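Local coordinates for protein 11R-lipoxygenase (Gersemia fruticosa, PDB 3VF1) that probably adds both atoms of molecular oxygen to polyunsaturated fatty acids at a non-heme iron, in a calcium-dependent manner, at residues A[404-409]-A[528-533]; A[413-418]-A[522-527]; A[467-472]-A[547-552]. All blocks are in the same frame, centred on the assembly; numbering follows the deposited sequence.

Contact 1: A[404-409]-A[528-533]; sequences AVSSWR and QDWIRD
Arg409 and Asp533 form a salt bridge between two helices of the mainly helical lipoxygenase domain, the long helix 369-410, which also carries the iron ligands His392 and His397, and helix 525-538. The segments run roughly antiparallel, at 142°, with axes 8.9 Å apart. Arg409 reaches its partner in steps. Its CB lies 3.9 Å from Asp533 OD2, CD comes closer, and NE makes the bond to OD2 at 2.9 Å; CZ and NH2 lie farther from OD2, both at 3.9 Å. A bend at chi3 turns the guanidinium so that OD2 sits at its edge, almost in its plane; the N-H points at the syn lone pair with an angle of 165°. The guanidinium and carboxylate planes are twisted against each other, and NE to OD2 is the one hydrogen bond between them. NH1 turns from the aspartate to the carbonyl of Tyr165. OD2 also takes a bond from Asn410 ND2, while OD1 is held by Trp167 NE1 and Asn537 ND2, so both carboxylate oxygens are gripped and the group is probably kept as an anion. One helical turn back along both helices, Ser406 and Trp530 are the nearest pair of CA atoms across the segments, 5.7 Å apart. With CG anti to the backbone N (chi1 -176°), the indole turns toward helix 369-410 and brings its CD1-NE1 edge to Ser406 C and Ser407 N; Ser407 OG itself bonds to Thr403 O. Ser406 OG donates to Trp530 O at 2.8 Å, arriving tilted from the carbonyl plane.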
ATOM      1  N   ALA A 404       5.461  -7.701   7.602  1.00 32.66           N
ATOM      2  CA  ALA A 404       6.737  -7.042   7.849  1.00 32.45           C
ATOM      3  C   ALA A 404       7.235  -7.394   9.244  1.00 33.68           C
ATOM      4  O   ALA A 404       8.405  -7.721   9.431  1.00 35.23           O
ATOM      5  CB  ALA A 404       6.596  -5.533   7.701  1.00 31.81           C
ATOM      6  N   VAL A 405       6.334  -7.333  10.219  1.00 32.03           N
ATOM      7  CA  VAL A 405       6.681  -7.625  11.606  1.00 35.21           C
ATOM      8  C   VAL A 405       7.111  -9.081  11.767  1.00 36.84           C
ATOM      9  O   VAL A 405       8.087  -9.376  12.456  1.00 36.49           O
ATOM     10  CB  VAL A 405       5.499  -7.334  12.554  1.00 32.36           C
ATOM     11  CG1 VAL A 405       5.839  -7.751  13.977  1.00 34.70           C
ATOM     12  CG2 VAL A 405       5.128  -5.860  12.503  1.00 32.99           C
ATOM     13  N   SER A 406       6.382  -9.989  11.125  1.00 35.20           N
ATOM     14  CA  SER A 406       6.683 -11.411  11.228  1.00 35.32           C
ATOM     15  C   SER A 406       8.015 -11.740  10.559  1.00 34.99           C
ATOM     16  O   SER A 406       8.724 -12.647  10.991  1.00 34.94           O
ATOM     17  CB  SER A 406       5.564 -12.251  10.611  1.00 34.68           C
ATOM     18  OG  SER A 406       5.838 -13.632  10.768  1.00 37.70           O
ATOM     19  N   SER A 407       8.351 -11.006   9.504  1.00 33.24           N
ATOM     20  CA  SER A 407       9.622 -11.204   8.816  1.00 34.88           C
ATOM     21  C   SER A 407      10.788 -10.962   9.766  1.00 36.91           C
ATOM     22  O   SER A 407      11.731 -11.754   9.823  1.00 37.12           O
ATOM     23  CB  SER A 407       9.742 -10.270   7.611  1.00 35.93           C
ATOM     24  OG  SER A 407       8.840 -10.639   6.580  1.00 38.00           O
ATOM     25  N   TRP A 408      10.722  -9.864  10.511  1.00 35.41           N
ATOM     26  CA  TRP A 408      11.789  -9.501  11.436  1.00 37.38           C
ATOM     27  C   TRP A 408      11.887 -10.480  12.602  1.00 37.09           C
ATOM     28  O   TRP A 408      12.970 -10.709  13.140  1.00 41.79           O
ATOM     29  CB  TRP A 408      11.576  -8.082  11.969  1.00 34.95           C
ATOM     30  CG  TRP A 408      11.963  -7.012  10.991  1.00 35.31           C
ATOM     31  CD1 TRP A 408      11.129  -6.301  10.178  1.00 36.95           C
ATOM     32  CD2 TRP A 408      13.286  -6.535  10.723  1.00 35.59           C
ATOM     33  NE1 TRP A 408      11.852  -5.411   9.421  1.00 37.71           N
ATOM     34  CE2 TRP A 408      13.178  -5.535   9.736  1.00 34.89           C
ATOM     35  CE3 TRP A 408      14.552  -6.857  11.221  1.00 36.21           C
ATOM     36  CZ2 TRP A 408      14.289  -4.856   9.237  1.00 37.69           C
ATOM     37  CZ3 TRP A 408      15.653  -6.181  10.725  1.00 37.79           C
ATOM     38  CH2 TRP A 408      15.514  -5.193   9.743  1.00 38.54           C
ATOM     39  N   ARG A 409      10.756 -11.065  12.980  1.00 37.07           N
ATOM     40  CA  ARG A 409      10.691 -11.915  14.166  1.00 39.00           C
ATOM     41  C   ARG A 409      11.047 -13.378  13.908  1.00 39.94           C
ATOM     42  O   ARG A 409      11.422 -14.094  14.834  1.00 39.16           O
ATOM     43  CB  ARG A 409       9.290 -11.850  14.776  1.00 38.63           C
ATOM     44  CG  ARG A 409       8.955 -10.522  15.429  1.00 38.58           C
ATOM     45  CD  ARG A 409       7.484 -10.446  15.799  1.00 38.23           C
ATOM     46  NE  ARG A 409       7.061 -11.578  16.619  1.00 41.84           N
ATOM     47  CZ  ARG A 409       7.329 -11.711  17.915  1.00 45.13           C
ATOM     48  NH1 ARG A 409       8.035 -10.790  18.554  1.00 42.29           N
ATOM     49  NH2 ARG A 409       6.895 -12.777  18.573  1.00 48.70           N
ATOM     50  N   GLN A 528       7.867 -21.717   8.630  1.00 36.79           N
ATOM     51  CA  GLN A 528       6.755 -22.222   9.425  1.00 36.63           C
ATOM     52  C   GLN A 528       6.541 -21.347  10.656  1.00 37.83           C
ATOM     53  O   GLN A 528       5.411 -21.159  11.105  1.00 39.41           O
ATOM     54  CB  GLN A 528       7.010 -23.672   9.841  1.00 36.70           C
ATOM     55  CG  GLN A 528       7.227 -24.618   8.668  1.00 38.12           C
ATOM     56  CD  GLN A 528       6.022 -24.710   7.753  1.00 36.84           C
ATOM     57  OE1 GLN A 528       4.899 -24.417   8.155  1.00 37.18           O
ATOM     58  NE2 GLN A 528       6.254 -25.116   6.511  1.00 35.61           N
ATOM     59  N   ASP A 529       7.631 -20.815  11.202  1.00 38.58           N
ATOM     60  CA  ASP A 529       7.544 -19.864  12.303  1.00 40.50           C
ATOM     61  C   ASP A 529       6.905 -18.577  11.799  1.00 36.58           C
ATOM     62  O   ASP A 529       6.075 -17.971  12.476  1.00 36.43           O
ATOM     63  CB  ASP A 529       8.933 -19.562  12.872  1.00 40.25           C
ATOM     64  CG  ASP A 529       9.566 -20.765  13.545  1.00 45.78           C
ATOM     65  OD1 ASP A 529       8.816 -21.637  14.032  1.00 45.55           O
ATOM     66  OD2 ASP A 529      10.812 -20.836  13.591  1.00 41.61           O
ATOM     67  N   TRP A 530       7.303 -18.175  10.598  1.00 34.73           N
ATOM     68  CA  TRP A 530       6.789 -16.965   9.972  1.00 36.89           C
ATOM     69  C   TRP A 530       5.272 -17.017   9.824  1.00 36.64           C
ATOM     70  O   TRP A 530       4.563 -16.137  10.313  1.00 34.67           O
ATOM     71  CB  TRP A 530       7.443 -16.775   8.601  1.00 34.36           C
ATOM     72  CG  TRP A 530       7.047 -15.509   7.913  1.00 37.02           C
ATOM     73  CD1 TRP A 530       7.339 -14.239   8.308  1.00 37.89           C
ATOM     74  CD2 TRP A 530       6.296 -15.390   6.698  1.00 37.06           C
ATOM     75  NE1 TRP A 530       6.815 -13.334   7.419  1.00 36.97           N
ATOM     76  CE2 TRP A 530       6.170 -14.016   6.420  1.00 36.69           C
ATOM     77  CE3 TRP A 530       5.718 -16.311   5.819  1.00 37.87           C
ATOM     78  CZ2 TRP A 530       5.488 -13.539   5.304  1.00 34.83           C
ATOM     79  CZ3 TRP A 530       5.043 -15.836   4.709  1.00 38.17           C
ATOM     80  CH2 TRP A 530       4.932 -14.462   4.462  1.00 35.92           C
ATOM     81  N   ILE A 531       4.771 -18.053   9.156  1.00 35.97           N
ATOM     82  CA  ILE A 531       3.341 -18.150   8.874  1.00 36.40           C
ATOM     83  C   ILE A 531       2.534 -18.436  10.137  1.00 37.09           C
ATOM     84  O   ILE A 531       1.374 -18.040  10.239  1.00 38.56           O
ATOM     85  CB  ILE A 531       3.038 -19.232   7.811  1.00 36.29           C
ATOM     86  CG1 ILE A 531       1.597 -19.101   7.311  1.00 42.08           C
ATOM     87  CG2 ILE A 531       3.278 -20.627   8.373  1.00 39.94           C
ATOM     88  CD1 ILE A 531       1.295 -17.779   6.629  1.00 35.80           C
ATOM     89  N   ARG A 532       3.146 -19.119  11.098  1.00 37.08           N
ATOM     90  CA  ARG A 532       2.470 -19.420  12.355  1.00 41.42           C
ATOM     91  C   ARG A 532       2.302 -18.156  13.196  1.00 38.58           C
ATOM     92  O   ARG A 532       1.307 -17.994  13.902  1.00 37.38           O
ATOM     93  CB  ARG A 532       3.239 -20.477  13.152  1.00 42.36           C
ATOM     94  CG  ARG A 532       2.617 -20.775  14.511  1.00 47.48           C
ATOM     95  CD  ARG A 532       3.203 -22.021  15.167  1.00 50.74           C
ATOM     96  NE  ARG A 532       4.640 -21.907  15.414  1.00 53.25           N
ATOM     97  CZ  ARG A 532       5.591 -22.472  14.671  1.00 54.02           C
ATOM     98  NH1 ARG A 532       5.288 -23.215  13.612  1.00 49.29           N
ATOM     99  NH2 ARG A 532       6.865 -22.293  14.992  1.00 51.91           N
ATOM    100  N   ASP A 533       3.280 -17.261  13.115  1.00 34.56           N
ATOM    101  CA  ASP A 533       3.225 -16.010  13.860  1.00 35.51           C
ATOM    102  C   ASP A 533       2.149 -15.093  13.279  1.00 37.39           C
ATOM    103  O   ASP A 533       1.505 -14.336  14.006  1.00 38.75           O
ATOM    104  CB  ASP A 533       4.587 -15.316  13.833  1.00 37.45           C
ATOM    105  CG  ASP A 533       4.740 -14.287  14.935  1.00 40.03           C
ATOM    106  OD1 ASP A 533       3.894 -14.266  15.853  1.00 40.24           O
ATOM    107  OD2 ASP A 533       5.716 -13.509  14.888  1.00 41.94           O
TER

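Contact 2: A[413-418]-A[522-527]; sequences SVHPVW and KKDNEI
Two helix N-caps, His415 and Asp524, are tied to each other through their side chains. His415 CG lies anti to its backbone N (chi1 -162°), which carries the ring out toward Asp524. There NE2 donates to Asp524 OD2 at 2.8 Å with a bent N-H angle of 140°; OD2 accepts with its syn lone pair and stands tilted from the ring plane, although ring and carboxylate are nearly coplanar. On the other side of the imidazole ND1 accepts from Val417 N at 3.1 Å, so the ring is fixed at both nitrogens, in a pattern that suggests a neutral histidine protonated at NE2. Asp524 divides its work: OD1 accepts from Ile527 N, which comes from above the carboxylate plane, and takes a weak bond from Glu526 N, and OD2 is also hydrogen-bonded to Tyr515 OH. In the lipoxygenase domain this joins the starts of helices 416-425 and 525-538. A leucine in place of His415 would probably leave Asp524 OD2 without this donor and Val417 N without its cap, weakening the tie between the two helix starts. Glu526 slides past the imidazole in the opposite direction, its OE1 at the ring edge 3.3 Å from His415 CD2, while OE2 makes a salt bridge with Arg154. Alongside, Ile527 CD1 meets the methyls of Val417, 3.9 Å from CG2, the two side chains crossing at about a right angle.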
ATOM      1  N   SER A 413      18.228 -12.832   7.674  1.00 35.95           N
ATOM      2  CA  SER A 413      18.469 -12.135   6.413  1.00 33.24           C
ATOM      3  C   SER A 413      19.122 -13.017   5.345  1.00 33.83           C
ATOM      4  O   SER A 413      19.321 -12.575   4.213  1.00 33.07           O
ATOM      5  CB  SER A 413      19.326 -10.888   6.655  1.00 37.83           C
ATOM      6  OG  SER A 413      20.526 -11.216   7.330  1.00 42.60           O
ATOM      7  N   VAL A 414      19.460 -14.253   5.702  1.00 32.67           N
ATOM      8  CA  VAL A 414      20.052 -15.188   4.748  1.00 33.68           C
ATOM      9  C   VAL A 414      18.972 -16.027   4.060  1.00 31.00           C
ATOM     10  O   VAL A 414      19.241 -16.733   3.090  1.00 29.22           O
ATOM     11  CB  VAL A 414      21.078 -16.122   5.438  1.00 36.67           C
ATOM     12  CG1 VAL A 414      20.374 -17.131   6.337  1.00 35.29           C
ATOM     13  CG2 VAL A 414      21.941 -16.831   4.402  1.00 31.81           C
ATOM     14  N   HIS A 415      17.747 -15.935   4.565  1.00 31.86           N
ATOM     15  CA  HIS A 415      16.622 -16.686   4.016  1.00 31.94           C
ATOM     16  C   HIS A 415      16.135 -16.045   2.712  1.00 35.50           C
ATOM     17  O   HIS A 415      16.001 -14.823   2.631  1.00 35.11           O
ATOM     18  CB  HIS A 415      15.488 -16.720   5.039  1.00 31.13           C
ATOM     19  CG  HIS A 415      14.465 -17.782   4.780  1.00 36.15           C
ATOM     20  ND1 HIS A 415      13.756 -17.863   3.602  1.00 36.65           N
ATOM     21  CD2 HIS A 415      14.021 -18.799   5.556  1.00 36.54           C
ATOM     22  CE1 HIS A 415      12.927 -18.888   3.658  1.00 37.84           C
ATOM     23  NE2 HIS A 415      13.066 -19.473   4.833  1.00 37.02           N
ATOM     24  N   PRO A 416      15.870 -16.868   1.683  1.00 34.12           N
ATOM     25  CA  PRO A 416      15.458 -16.354   0.368  1.00 33.85           C
ATOM     26  C   PRO A 416      14.154 -15.554   0.390  1.00 33.03           C
ATOM     27  O   PRO A 416      14.024 -14.585  -0.352  1.00 35.69           O
ATOM     28  CB  PRO A 416      15.292 -17.626  -0.474  1.00 31.38           C
ATOM     29  CG  PRO A 416      15.141 -18.733   0.513  1.00 34.36           C
ATOM     30  CD  PRO A 416      15.981 -18.336   1.681  1.00 35.93           C
ATOM     31  N   VAL A 417      13.202 -15.964   1.223  1.00 32.99           N
ATOM     32  CA  VAL A 417      11.926 -15.265   1.338  1.00 32.34           C
ATOM     33  C   VAL A 417      12.103 -13.884   1.965  1.00 33.33           C
ATOM     34  O   VAL A 417      11.424 -12.933   1.579  1.00 34.10           O
ATOM     35  CB  VAL A 417      10.913 -16.078   2.165  1.00 27.96           C
ATOM     36  CG1 VAL A 417       9.677 -15.245   2.477  1.00 28.73           C
ATOM     37  CG2 VAL A 417      10.531 -17.348   1.425  1.00 30.64           C
ATOM     38  N   TRP A 418      13.011 -13.775   2.930  1.00 31.77           N
ATOM     39  CA  TRP A 418      13.327 -12.479   3.518  1.00 31.71           C
ATOM     40  C   TRP A 418      13.834 -11.526   2.443  1.00 31.01           C
ATOM     41  O   TRP A 418      13.454 -10.356   2.404  1.00 31.88           O
ATOM     42  CB  TRP A 418      14.384 -12.615   4.615  1.00 32.32           C
ATOM     43  CG  TRP A 418      15.047 -11.311   4.938  1.00 28.70           C
ATOM     44  CD1 TRP A 418      16.129 -10.766   4.308  1.00 30.15           C
ATOM     45  CD2 TRP A 418      14.667 -10.380   5.957  1.00 28.97           C
ATOM     46  NE1 TRP A 418      16.449  -9.557   4.875  1.00 29.22           N
ATOM     47  CE2 TRP A 418      15.566  -9.296   5.889  1.00 29.72           C
ATOM     48  CE3 TRP A 418      13.655 -10.357   6.922  1.00 30.98           C
ATOM     49  CZ2 TRP A 418      15.485  -8.204   6.750  1.00 30.13           C
ATOM     50  CZ3 TRP A 418      13.577  -9.271   7.774  1.00 31.54           C
ATOM     51  CH2 TRP A 418      14.486  -8.211   7.683  1.00 31.35           C
ATOM     52  N   LYS A 522       7.825 -27.997   4.033  1.00 42.79           N
ATOM     53  CA  LYS A 522       7.430 -28.508   5.340  1.00 42.95           C
ATOM     54  C   LYS A 522       8.576 -28.402   6.341  1.00 41.02           C
ATOM     55  O   LYS A 522       8.375 -28.006   7.488  1.00 45.67           O
ATOM     56  CB  LYS A 522       6.992 -29.970   5.245  1.00 45.26           C
ATOM     57  CG  LYS A 522       5.732 -30.212   4.436  1.00 48.75           C
ATOM     58  CD  LYS A 522       5.205 -31.623   4.671  1.00 51.46           C
ATOM     59  CE  LYS A 522       4.093 -31.987   3.699  1.00 53.56           C
ATOM     60  NZ  LYS A 522       4.597 -32.181   2.310  1.00 51.22           N
ATOM     61  N   LYS A 523       9.777 -28.760   5.899  1.00 40.51           N
ATOM     62  CA  LYS A 523      10.921 -28.885   6.797  1.00 48.93           C
ATOM     63  C   LYS A 523      11.702 -27.583   6.983  1.00 47.45           C
ATOM     64  O   LYS A 523      12.728 -27.563   7.662  1.00 48.94           O
ATOM     65  CB  LYS A 523      11.847 -30.002   6.306  1.00 52.24           C
ATOM     66  CG  LYS A 523      11.284 -31.394   6.544  1.00 59.96           C
ATOM     67  CD  LYS A 523      12.127 -32.478   5.889  1.00 70.43           C
ATOM     68  CE  LYS A 523      11.718 -33.862   6.376  1.00 77.24           C
ATOM     69  NZ  LYS A 523      10.250 -34.106   6.255  1.00 78.79           N
ATOM     70  N   ASP A 524      11.209 -26.497   6.394  1.00 47.41           N
ATOM     71  CA  ASP A 524      11.804 -25.183   6.603  1.00 41.80           C
ATOM     72  C   ASP A 524      11.199 -24.593   7.869  1.00 38.43           C
ATOM     73  O   ASP A 524      10.203 -23.879   7.816  1.00 38.52           O
ATOM     74  CB  ASP A 524      11.541 -24.259   5.410  1.00 39.43           C
ATOM     75  CG  ASP A 524      12.080 -22.856   5.627  1.00 38.41           C
ATOM     76  OD1 ASP A 524      12.379 -22.498   6.787  1.00 36.42           O
ATOM     77  OD2 ASP A 524      12.198 -22.104   4.637  1.00 39.43           O
ATOM     78  N   ASN A 525      11.810 -24.896   9.009  1.00 41.09           N
ATOM     79  CA  ASN A 525      11.280 -24.467  10.298  1.00 41.43           C
ATOM     80  C   ASN A 525      11.080 -22.956  10.390  1.00 36.77           C
ATOM     81  O   ASN A 525      10.245 -22.481  11.162  1.00 36.60           O
ATOM     82  CB  ASN A 525      12.202 -24.937  11.424  1.00 38.82           C
ATOM     83  CG  ASN A 525      13.610 -24.387  11.292  1.00 39.16           C
ATOM     84  OD1 ASN A 525      14.349 -24.751  10.377  1.00 38.91           O
ATOM     85  ND2 ASN A 525      13.992 -23.509  12.212  1.00 32.92           N
ATOM     86  N   GLU A 526      11.839 -22.202   9.602  1.00 35.07           N
ATOM     87  CA  GLU A 526      11.817 -20.745   9.694  1.00 37.69           C
ATOM     88  C   GLU A 526      10.604 -20.116   9.004  1.00 36.73           C
ATOM     89  O   GLU A 526      10.035 -19.149   9.509  1.00 37.09           O
ATOM     90  CB  GLU A 526      13.122 -20.161   9.146  1.00 35.02           C
ATOM     91  CG  GLU A 526      14.311 -20.409  10.061  1.00 37.00           C
ATOM     92  CD  GLU A 526      15.631 -19.968   9.460  1.00 42.10           C
ATOM     93  OE1 GLU A 526      15.663 -19.626   8.259  1.00 40.63           O
ATOM     94  OE2 GLU A 526      16.642 -19.967  10.193  1.00 44.04           O
ATOM     95  N   ILE A 527      10.205 -20.659   7.858  1.00 34.30           N
ATOM     96  CA  ILE A 527       9.019 -20.161   7.171  1.00 32.49           C
ATOM     97  C   ILE A 527       7.769 -20.590   7.930  1.00 36.29           C
ATOM     98  O   ILE A 527       6.740 -19.914   7.887  1.00 35.42           O
ATOM     99  CB  ILE A 527       8.931 -20.668   5.713  1.00 35.30           C
ATOM    100  CG1 ILE A 527       8.021 -19.758   4.882  1.00 37.12           C
ATOM    101  CG2 ILE A 527       8.423 -22.101   5.666  1.00 33.08           C
ATOM    102  CD1 ILE A 527       8.579 -18.365   4.657  1.00 35.57           C
TER

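Contact 3: A[467-472]-A[547-552]; sequences SVTFDS and DKKVPK
Phe470 N donates to Lys548 O at 3.0 Å, joining two loops where Thr469 and Lys548 bring their CA atoms within 4.1 Å. The same carbonyl oxygen lies at the edge of the Phe470 ring, in its plane, and also receives a CA-H contact from Thr469. Farther along the ring, Val550 CG2 rests against CD1 and CE1, 3.4 Å from the latter. In the other direction the Lys548 chain, bent at chi2 (-93°) and again at chi4, crosses Val468 CG1 with its CD at 3.7 Å and returns NZ to Val468 O, 3.1 Å away in the carbonyl plane. On the solvent side the methylenes of Lys549 cross the Asp471 carboxylate, but NZ stays 4.4 Å from OD2, beyond a salt bridge. An ST turn shapes segment 467-472: Thr469 OG1 accepts from Asp471 N, and Ser472 OG closes back on Thr469 O. Around this, Tyr539 meets the Phe470 ring edge-to-face, and Tyr473, Phe563 and Val566 of helix 557-579 and Met399 of helix 369-410 also lie against it. Lys548 NZ is further bonded to the carbonyls of Thr546, Ala541 and Tyr465 and makes a cation-pi contact with the Tyr465 ring. These carbonyls share the three N-H of the buried ammonium and would probably stabilise its charge, while Val468 O and Tyr465 link it to the other loop.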
ATOM      1  N   SER A 467     -15.161  -9.358   9.351  1.00 31.98           N
ATOM      2  CA  SER A 467     -15.693 -10.268   8.341  1.00 33.37           C
ATOM      3  C   SER A 467     -14.697 -10.600   7.232  1.00 34.38           C
ATOM      4  O   SER A 467     -14.993 -11.410   6.353  1.00 33.39           O
ATOM      5  CB  SER A 467     -16.955  -9.669   7.714  1.00 33.80           C
ATOM      6  OG  SER A 467     -17.999  -9.554   8.665  1.00 39.16           O
ATOM      7  N   VAL A 468     -13.521  -9.985   7.266  1.00 29.12           N
ATOM      8  CA  VAL A 468     -12.562 -10.156   6.180  1.00 32.16           C
ATOM      9  C   VAL A 468     -11.820 -11.485   6.267  1.00 32.29           C
ATOM     10  O   VAL A 468     -11.501 -11.963   7.354  1.00 30.78           O
ATOM     11  CB  VAL A 468     -11.521  -9.014   6.149  1.00 31.31           C
ATOM     12  CG1 VAL A 468     -10.497  -9.180   7.268  1.00 30.01           C
ATOM     13  CG2 VAL A 468     -10.823  -8.976   4.800  1.00 29.83           C
ATOM     14  N   THR A 469     -11.566 -12.082   5.107  1.00 32.52           N
ATOM     15  CA  THR A 469     -10.673 -13.229   5.006  1.00 35.91           C
ATOM     16  C   THR A 469      -9.747 -13.002   3.819  1.00 34.41           C
ATOM     17  O   THR A 469      -9.949 -12.076   3.037  1.00 35.14           O
ATOM     18  CB  THR A 469     -11.439 -14.552   4.806  1.00 36.27           C
ATOM     19  OG1 THR A 469     -11.800 -14.700   3.427  1.00 39.61           O
ATOM     20  CG2 THR A 469     -12.690 -14.592   5.672  1.00 36.15           C
ATOM     21  N   PHE A 470      -8.734 -13.849   3.681  1.00 34.82           N
ATOM     22  CA  PHE A 470      -7.764 -13.690   2.603  1.00 33.35           C
ATOM     23  C   PHE A 470      -8.301 -14.161   1.252  1.00 34.89           C
ATOM     24  O   PHE A 470      -7.641 -13.991   0.225  1.00 33.89           O
ATOM     25  CB  PHE A 470      -6.458 -14.412   2.943  1.00 37.47           C
ATOM     26  CG  PHE A 470      -5.428 -13.521   3.576  1.00 37.62           C
ATOM     27  CD1 PHE A 470      -5.463 -13.251   4.934  1.00 37.00           C
ATOM     28  CD2 PHE A 470      -4.430 -12.945   2.808  1.00 36.59           C
ATOM     29  CE1 PHE A 470      -4.517 -12.424   5.517  1.00 36.27           C
ATOM     30  CE2 PHE A 470      -3.482 -12.118   3.384  1.00 40.41           C
ATOM     31  CZ  PHE A 470      -3.526 -11.859   4.741  1.00 37.72           C
ATOM     32  N   ASP A 471      -9.494 -14.747   1.245  1.00 35.37           N
ATOM     33  CA  ASP A 471     -10.143 -15.105  -0.012  1.00 38.39           C
ATOM     34  C   ASP A 471     -10.420 -13.851  -0.835  1.00 36.84           C
ATOM     35  O   ASP A 471     -10.401 -13.886  -2.066  1.00 33.51           O
ATOM     36  CB  ASP A 471     -11.451 -15.857   0.238  1.00 40.82           C
ATOM     37  CG  ASP A 471     -11.228 -17.253   0.786  1.00 49.85           C
ATOM     38  OD1 ASP A 471     -10.076 -17.738   0.744  1.00 45.35           O
ATOM     39  OD2 ASP A 471     -12.210 -17.870   1.251  1.00 57.75           O
ATOM     40  N   SER A 472     -10.673 -12.742  -0.145  1.00 35.25           N
ATOM     41  CA  SER A 472     -10.959 -11.478  -0.812  1.00 35.58           C
ATOM     42  C   SER A 472      -9.691 -10.850  -1.387  1.00 32.43           C
ATOM     43  O   SER A 472      -9.750  -9.810  -2.044  1.00 33.53           O
ATOM     44  CB  SER A 472     -11.638 -10.503   0.153  1.00 34.46           C
ATOM     45  OG  SER A 472     -10.770 -10.129   1.211  1.00 32.22           O
ATOM     46  N   ASP A 547     -12.582 -16.636  11.124  1.00 42.34           N
ATOM     47  CA  ASP A 547     -11.224 -17.012  10.759  1.00 38.52           C
ATOM     48  C   ASP A 547     -10.808 -16.303   9.471  1.00 40.41           C
ATOM     49  O   ASP A 547     -11.577 -16.235   8.512  1.00 40.99           O
ATOM     50  CB  ASP A 547     -11.124 -18.531  10.597  1.00 42.89           C
ATOM     51  CG  ASP A 547      -9.777 -18.976  10.068  1.00 43.54           C
ATOM     52  OD1 ASP A 547      -8.778 -18.864  10.810  1.00 46.92           O
ATOM     53  OD2 ASP A 547      -9.717 -19.445   8.910  1.00 42.85           O
ATOM     54  N   LYS A 548      -9.585 -15.782   9.460  1.00 39.77           N
ATOM     55  CA  LYS A 548      -9.093 -14.973   8.348  1.00 36.00           C
ATOM     56  C   LYS A 548      -8.516 -15.830   7.226  1.00 36.56           C
ATOM     57  O   LYS A 548      -8.069 -15.307   6.207  1.00 35.91           O
ATOM     58  CB  LYS A 548      -8.034 -13.993   8.854  1.00 36.05           C
ATOM     59  CG  LYS A 548      -8.525 -13.103   9.987  1.00 36.31           C
ATOM     60  CD  LYS A 548      -9.069 -11.786   9.470  1.00 34.02           C
ATOM     61  CE  LYS A 548     -10.037 -11.153  10.456  1.00 31.36           C
ATOM     62  NZ  LYS A 548     -11.371 -11.812  10.429  1.00 34.03           N
ATOM     63  N   LYS A 549      -8.527 -17.145   7.423  1.00 36.59           N
ATOM     64  CA  LYS A 549      -8.050 -18.094   6.419  1.00 34.28           C
ATOM     65  C   LYS A 549      -6.569 -17.907   6.089  1.00 37.15           C
ATOM     66  O   LYS A 549      -6.145 -18.100   4.949  1.00 36.04           O
ATOM     67  CB  LYS A 549      -8.898 -18.012   5.148  1.00 34.56           C
ATOM     68  CG  LYS A 549     -10.331 -18.460   5.356  1.00 39.00           C
ATOM     69  CD  LYS A 549     -11.083 -18.570   4.042  1.00 46.28           C
ATOM     70  CE  LYS A 549     -12.520 -19.013   4.265  1.00 46.65           C
ATOM     71  NZ  LYS A 549     -12.610 -20.350   4.922  1.00 49.14           N
ATOM     72  N   VAL A 550      -5.788 -17.530   7.096  1.00 36.48           N
ATOM     73  CA  VAL A 550      -4.336 -17.559   6.980  1.00 36.65           C
ATOM     74  C   VAL A 550      -3.869 -18.950   7.396  1.00 42.00           C
ATOM     75  O   VAL A 550      -4.264 -19.443   8.453  1.00 44.60           O
ATOM     76  CB  VAL A 550      -3.674 -16.508   7.883  1.00 39.81           C
ATOM     77  CG1 VAL A 550      -2.157 -16.588   7.767  1.00 37.53           C
ATOM     78  CG2 VAL A 550      -4.168 -15.116   7.525  1.00 35.96           C
ATOM     79  N   PRO A 551      -3.036 -19.598   6.566  1.00 40.45           N
ATOM     80  CA  PRO A 551      -2.638 -20.979   6.862  1.00 38.91           C
ATOM     81  C   PRO A 551      -1.966 -21.128   8.225  1.00 43.46           C
ATOM     82  O   PRO A 551      -1.260 -20.222   8.671  1.00 42.70           O
ATOM     83  CB  PRO A 551      -1.638 -21.304   5.747  1.00 41.35           C
ATOM     84  CG  PRO A 551      -1.958 -20.354   4.650  1.00 38.99           C
ATOM     85  CD  PRO A 551      -2.424 -19.102   5.321  1.00 37.32           C
ATOM     86  N   LYS A 552      -2.191 -22.265   8.876  1.00 43.62           N
ATOM     87  CA  LYS A 552      -1.496 -22.587  10.117  1.00 46.82           C
ATOM     88  C   LYS A 552      -0.074 -23.027   9.793  1.00 43.12           C
ATOM     89  O   LYS A 552       0.831 -22.906  10.618  1.00 42.21           O
ATOM     90  CB  LYS A 552      -2.224 -23.703  10.864  1.00 48.93           C
ATOM     91  CG  LYS A 552      -3.644 -23.354  11.279  1.00 51.89           C
ATOM     92  CD  LYS A 552      -4.319 -24.505  12.018  1.00 62.68           C
ATOM     93  CE  LYS A 552      -4.352 -25.776  11.179  1.00 74.51           C
ATOM     94  NZ  LYS A 552      -3.209 -26.695  11.465  1.00 71.98           N
TER

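In the fold
Along the chain the segments come in the order 404-409, 413-418, 467-472, 522-527, 528-533, 547-552, so contact 2 closes within the span of contact 1, while contact 3 alternates with both. Contacts 1 and 2, with centres about 10 Å apart, share helix 525-538 and use the successive helices 369-410 and 416-425, whose Trp408 and Trp418 meet edge-to-face. Contact 3, its centre about 16 Å from that of contact 1 and about 22 Å from that of contact 2, which it does not touch, joins the loops after helices 456-465 and 525-538; Ile531 packs on Val550 and Pro551. Helix 525-538 is thus anchored at its start, in its first half and through the loop after it.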